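Local coordinates for cytoplasmic export protein 1 (Saccharomyces cerevisiae, PDB 3VWA) that takes part in nuclear tRNA export, binding tRNA and probably passing aminoacylated tRNAs from export receptors at the nuclear pore to the translation machinery, at residues Thr14-Ala19 with Cys28-Arg33; Val40-Ala45 with Phe85-Arg90. All blocks are in the same frame, centred on the assembly; numbering follows the deposited sequence.

Contact 1: Thr14-Ala19 with Cys28-Arg33; sequences TIEETA and CFDGTR
The phenyl ring of F29 lies under the bend that leads out of strand 13-15, and A19 comes down on it: CB sits over one ring face, 3.8 Å from the centroid of F29 and only 15° off the ring normal, a CH-pi contact. This is the outer part of the first hairpin of the antiparallel sheet in the kinase-like domain, its first arm broken at the bend; the hairpin probably corresponds to the first two strands of a kinase N-lobe. F29 has CG beside its backbone N (chi1 -72°), which sends the ring out under the turn. Backbone wraps closely round it: E16 O approaches CD1 of F29 obliquely at 3.0 Å, whereas E17 O lies at the ring edge, near its plane. I15 crosses the base of the same side chain at a slant, its CG2 3.5 Å from CB of F29.

On the other face of the sheet T14 and T32 form a hydrogen-bonded antiparallel pair. The pairing puts both side chains on one face, where the hydroxyls turn to meet in a hydrogen bond of open direction, OG1 of T14 to OG1 of T32 at 3.1 Å. E16 and D30 run side by side in the same direction, carboxylate planes nearly parallel (14° apart). Their like charges, OE1 of E16 4.1 Å from OD2 of D30, may be eased by a weak, long ion pair from D30 to R90. Beyond E16 N, which donates an almost straight bond to D30 O at 3.0 Å, a water takes over: it accepts from D30 N at 2.7 Å and donates to T18 O.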
loop_
_atom_site.group_PDB
_atom_site.type_symbol
_atom_site.label_atom_id
_atom_site.label_comp_id
_atom_site.label_asym_id
_atom_site.label_seq_id
_atom_site.Cartn_x
_atom_site.Cartn_y
_atom_site.Cartn_z
ATOM N N THR A 14 1.847 25.460 9.600
ATOM C CA THR A 14 0.880 25.914 8.606
ATOM C C THR A 14 -0.409 25.117 8.800
ATOM O O THR A 14 -0.368 23.974 9.231
ATOM C CB THR A 14 1.391 25.697 7.189
ATOM O OG1 THR A 14 1.610 24.299 7.012
ATOM C CG2 THR A 14 2.706 26.463 6.968
ATOM N N ILE A 15 -1.540 25.700 8.472
ATOM C CA ILE A 15 -2.814 25.039 8.698
ATOM C C ILE A 15 -3.577 25.064 7.407
ATOM O O ILE A 15 -3.710 26.119 6.743
ATOM C CB ILE A 15 -3.662 25.747 9.786
ATOM C CG1 ILE A 15 -2.890 25.861 11.093
ATOM C CG2 ILE A 15 -5.007 25.040 10.023
ATOM C CD1 ILE A 15 -3.503 26.885 12.036
ATOM N N GLU A 16 -4.101 23.911 7.035
ATOM C CA GLU A 16 -4.929 23.890 5.839
ATOM C C GLU A 16 -6.234 24.627 6.090
ATOM O O GLU A 16 -6.649 24.820 7.247
ATOM C CB GLU A 16 -5.161 22.474 5.355
ATOM C CG GLU A 16 -3.958 21.875 4.646
ATOM C CD GLU A 16 -4.411 20.898 3.597
ATOM O OE1 GLU A 16 -4.715 19.748 3.989
ATOM O OE2 GLU A 16 -4.500 21.301 2.409
ATOM N N GLU A 17 -6.858 25.042 4.994
ATOM C CA GLU A 17 -7.938 26.012 5.020
ATOM C C GLU A 17 -9.279 25.451 5.485
ATOM O O GLU A 17 -10.059 26.176 6.103
ATOM C CB GLU A 17 -8.086 26.655 3.627
ATOM C CG GLU A 17 -8.904 27.935 3.613
ATOM C CD GLU A 17 -8.282 29.025 2.740
ATOM O OE1 GLU A 17 -9.048 29.668 1.980
ATOM O OE2 GLU A 17 -7.040 29.245 2.808
ATOM N N THR A 18 -9.562 24.185 5.169
ATOM C CA THR A 18 -10.850 23.557 5.528
ATOM C C THR A 18 -10.671 22.406 6.534
ATOM O O THR A 18 -9.899 21.489 6.271
ATOM C CB THR A 18 -11.580 23.031 4.272
ATOM O OG1 THR A 18 -11.776 24.111 3.347
ATOM C CG2 THR A 18 -12.943 22.424 4.633
ATOM N N ALA A 19 -11.389 22.456 7.664
ATOM C CA ALA A 19 -11.295 21.423 8.686
ATOM C C ALA A 19 -11.751 20.109 8.090
ATOM O O ALA A 19 -12.551 20.111 7.154
ATOM C CB ALA A 19 -12.120 21.784 9.930
ATOM N N CYS A 28 -10.965 20.357 13.383
ATOM C CA CYS A 28 -9.760 19.564 13.268
ATOM C C CYS A 28 -9.196 19.716 11.856
ATOM O O CYS A 28 -9.873 19.396 10.872
ATOM C CB CYS A 28 -10.058 18.117 13.637
ATOM S SG CYS A 28 -8.800 16.916 13.171
ATOM N N PHE A 29 -7.962 20.228 11.789
ATOM C CA PHE A 29 -7.312 20.598 10.528
ATOM C C PHE A 29 -6.034 19.793 10.356
ATOM O O PHE A 29 -5.302 19.614 11.342
ATOM C CB PHE A 29 -6.907 22.104 10.527
ATOM C CG PHE A 29 -8.063 23.083 10.419
ATOM C CD1 PHE A 29 -8.559 23.447 9.172
ATOM C CD2 PHE A 29 -8.615 23.682 11.551
ATOM C CE1 PHE A 29 -9.597 24.363 9.041
ATOM C CE2 PHE A 29 -9.663 24.600 11.419
ATOM C CZ PHE A 29 -10.162 24.936 10.156
ATOM N N ASP A 30 -5.731 19.339 9.127
ATOM C CA ASP A 30 -4.336 18.912 8.827
ATOM C C ASP A 30 -3.435 20.143 8.767
ATOM O O ASP A 30 -3.866 21.209 8.352
ATOM C CB ASP A 30 -4.189 18.185 7.477
ATOM C CG ASP A 30 -4.940 16.846 7.425
ATOM O OD1 ASP A 30 -5.212 16.250 8.484
ATOM O OD2 ASP A 30 -5.257 16.393 6.304
ATOM N N GLY A 31 -2.175 19.958 9.152
ATOM C CA GLY A 31 -1.186 20.976 9.076
ATOM C C GLY A 31 0.167 20.332 8.902
ATOM O O GLY A 31 0.273 19.096 8.790
ATOM N N THR A 32 1.202 21.172 8.896
ATOM C CA THR A 32 2.567 20.714 8.790
ATOM C C THR A 32 3.342 21.660 9.684
ATOM O O THR A 32 3.020 22.861 9.761
ATOM C CB THR A 32 3.151 20.826 7.350
ATOM O OG1 THR A 32 3.763 22.105 7.190
ATOM C CG2 THR A 32 2.104 20.648 6.235
ATOM N N ARG A 33 4.331 21.114 10.374
ATOM C CA ARG A 33 5.264 21.892 11.182
ATOM C C ARG A 33 6.230 22.580 10.212
ATOM O O ARG A 33 6.802 21.921 9.317
ATOM C CB ARG A 33 6.012 20.980 12.169
ATOM C CG ARG A 33 6.762 21.740 13.265
ATOM C CD ARG A 33 7.936 20.928 13.788
ATOM N NE ARG A 33 7.716 20.291 15.071
ATOM C CZ ARG A 33 8.205 19.099 15.439
ATOM N NH1 ARG A 33 7.949 18.640 16.646
ATOM N NH2 ARG A 33 8.913 18.358 14.619
HETATM O O HOH W 1 -7.563 19.875 7.283
#

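Contact 2: Val40-Ala45 with Phe85-Arg90; sequences VTVFKA and FIVTER
R90 folds back over the start of strand 39-45, and its NE donates a hydrogen bond to V40 O (2.8 Å), bent at 145°. Its CG starts anti to the backbone N (chi1 -176°), then the chain bends twice, at chi2 (58°) and chi3, which brings CD within 3.2 Å of T41 OG1 and lets NE reach the V40 carbonyl from well above its plane. T41 OG1 is itself hydrogen-bonded to V91 N.

T41 and T88 lie side by side; the T88 hydroxyl, 3.6 Å from CB of T41, turns to donate to E89 O. The two strands are antiparallel neighbours in the N-terminal sheet of the kinase-like domain, and R90 follows the second at what probably corresponds to the hinge between kinase lobes.

On the face carrying V42, V87, K44 and F85, V42 and F85 cross obliquely, with CG1 of V42 3.6 Å from CD1 of F85. K44 runs past the edge of that ring, its CD 3.6 Å from CE1 of F85, before bends at its far end take NZ to Q82 O. F43 points to the opposite face, where its ring stacks on F147; I86 O lies at the ring edge and accepts from F43 N at 2.8 Å.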
loop_
_atom_site.group_PDB
_atom_site.type_symbol
_atom_site.label_atom_id
_atom_site.label_comp_id
_atom_site.label_asym_id
_atom_site.label_seq_id
_atom_site.Cartn_x
_atom_site.Cartn_y
_atom_site.Cartn_z
ATOM N N VAL A 40 1.229 17.411 10.954
ATOM C CA VAL A 40 0.641 17.520 12.283
ATOM C C VAL A 40 -0.851 17.693 12.144
ATOM O O VAL A 40 -1.375 17.941 11.071
ATOM C CB VAL A 40 1.194 18.756 13.045
ATOM C CG1 VAL A 40 2.719 18.683 13.215
ATOM C CG2 VAL A 40 0.805 20.055 12.318
ATOM N N THR A 41 -1.546 17.573 13.248
ATOM C CA THR A 41 -2.970 17.873 13.248
ATOM C C THR A 41 -3.160 18.988 14.231
ATOM O O THR A 41 -2.656 18.929 15.342
ATOM C CB THR A 41 -3.796 16.651 13.697
ATOM O OG1 THR A 41 -3.776 15.735 12.616
ATOM C CG2 THR A 41 -5.261 17.022 13.995
ATOM N N VAL A 42 -3.908 19.993 13.810
ATOM C CA VAL A 42 -4.188 21.169 14.584
ATOM C C VAL A 42 -5.676 21.168 15.002
ATOM O O VAL A 42 -6.603 21.187 14.153
ATOM C CB VAL A 42 -3.850 22.422 13.726
ATOM C CG1 VAL A 42 -4.378 23.681 14.396
ATOM C CG2 VAL A 42 -2.335 22.502 13.425
ATOM N N PHE A 43 -5.911 21.121 16.309
ATOM C CA PHE A 43 -7.257 21.258 16.835
ATOM C C PHE A 43 -7.499 22.722 17.243
ATOM O O PHE A 43 -6.801 23.299 18.110
ATOM C CB PHE A 43 -7.483 20.344 18.036
ATOM C CG PHE A 43 -7.534 18.886 17.688
ATOM C CD1 PHE A 43 -8.752 18.276 17.293
ATOM C CD2 PHE A 43 -6.388 18.085 17.820
ATOM C CE1 PHE A 43 -8.771 16.894 17.022
ATOM C CE2 PHE A 43 -6.436 16.733 17.527
ATOM C CZ PHE A 43 -7.625 16.145 17.144
ATOM N N LYS A 44 -8.482 23.320 16.584
ATOM C CA LYS A 44 -8.798 24.710 16.796
ATOM C C LYS A 44 -10.089 24.763 17.596
ATOM O O LYS A 44 -11.110 24.229 17.156
ATOM C CB LYS A 44 -8.977 25.403 15.445
ATOM C CG LYS A 44 -9.549 26.810 15.540
ATOM C CD LYS A 44 -9.164 27.600 14.301
ATOM C CE LYS A 44 -8.919 29.046 14.679
ATOM N NZ LYS A 44 -10.133 29.646 15.265
ATOM N N ALA A 45 -10.010 25.354 18.789
ATOM C CA ALA A 45 -11.143 25.517 19.704
ATOM C C ALA A 45 -12.159 26.499 19.184
ATOM O O ALA A 45 -11.819 27.596 18.684
ATOM C CB ALA A 45 -10.679 26.003 21.064
ATOM N N PHE A 85 -5.275 26.604 20.147
ATOM C CA PHE A 85 -4.916 25.355 19.479
ATOM C C PHE A 85 -4.307 24.330 20.398
ATOM O O PHE A 85 -3.657 24.655 21.396
ATOM C CB PHE A 85 -3.898 25.567 18.376
ATOM C CG PHE A 85 -4.290 26.586 17.327
ATOM C CD1 PHE A 85 -5.441 26.405 16.542
ATOM C CD2 PHE A 85 -3.467 27.698 17.060
ATOM C CE1 PHE A 85 -5.781 27.310 15.537
ATOM C CE2 PHE A 85 -3.821 28.632 16.049
ATOM C CZ PHE A 85 -4.977 28.431 15.293
ATOM N N ILE A 86 -4.544 23.075 20.024
ATOM C CA ILE A 86 -3.757 21.938 20.475
ATOM C C ILE A 86 -3.189 21.287 19.213
ATOM O O ILE A 86 -3.931 20.823 18.293
ATOM C CB ILE A 86 -4.603 20.929 21.282
ATOM C CG1 ILE A 86 -5.267 21.600 22.502
ATOM C CG2 ILE A 86 -3.751 19.730 21.674
ATOM C CD1 ILE A 86 -6.330 20.755 23.208
ATOM N N VAL A 87 -1.869 21.229 19.157
ATOM C CA VAL A 87 -1.198 20.678 17.979
ATOM C C VAL A 87 -0.599 19.318 18.314
ATOM O O VAL A 87 0.180 19.181 19.296
ATOM C CB VAL A 87 -0.124 21.630 17.418
ATOM C CG1 VAL A 87 0.311 21.160 16.040
ATOM C CG2 VAL A 87 -0.655 23.056 17.310
ATOM N N THR A 88 -0.974 18.307 17.523
ATOM C CA THR A 88 -0.592 16.895 17.879
ATOM C C THR A 88 0.074 16.272 16.716
ATOM O O THR A 88 0.094 16.870 15.625
ATOM C CB THR A 88 -1.826 15.999 18.182
ATOM O OG1 THR A 88 -2.634 15.882 17.000
ATOM C CG2 THR A 88 -2.634 16.577 19.328
ATOM N N GLU A 89 0.602 15.067 16.907
ATOM C CA GLU A 89 1.023 14.263 15.736
ATOM C C GLU A 89 -0.180 14.127 14.751
ATOM O O GLU A 89 -1.334 14.274 15.110
ATOM C CB GLU A 89 1.589 12.878 16.111
ATOM C CG GLU A 89 2.386 12.783 17.407
ATOM C CD GLU A 89 3.758 12.086 17.261
ATOM O OE1 GLU A 89 3.898 10.859 17.516
ATOM O OE2 GLU A 89 4.729 12.789 16.901
ATOM N N ARG A 90 0.114 13.910 13.491
ATOM C CA ARG A 90 -0.935 13.793 12.535
ATOM C C ARG A 90 -1.814 12.620 12.962
ATOM O O ARG A 90 -1.338 11.490 13.110
ATOM C CB ARG A 90 -0.366 13.517 11.156
ATOM C CG ARG A 90 -1.446 13.476 10.079
ATOM C CD ARG A 90 -2.250 14.777 9.990
ATOM N NE ARG A 90 -1.540 15.844 9.279
ATOM C CZ ARG A 90 -1.438 15.922 7.952
ATOM N NH1 ARG A 90 -0.753 16.927 7.399
ATOM N NH2 ARG A 90 -2.012 14.993 7.169
#

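Contacts 1 and 2 are parts of one curved sheet, their centres about 8 Å apart, joined where strand 26-33 pairs with strand 39-45: V42 N meets F29 O at 2.9 Å, probably as a hydrogen bond. R90 makes a second join, its NH1 2.8 Å from G31 O, so the arginine that closes contact 2 also ties strand 26-33 of contact 1 to the end of strand 85-89. Apolar packing continues across the seam, with I15 of contact 1 touching V42 and F85 of contact 2. Both belong to the N-terminal kinase-like domain; HEAT repeats such as 381-419 and 494-530 lie in the helical part later in the chain.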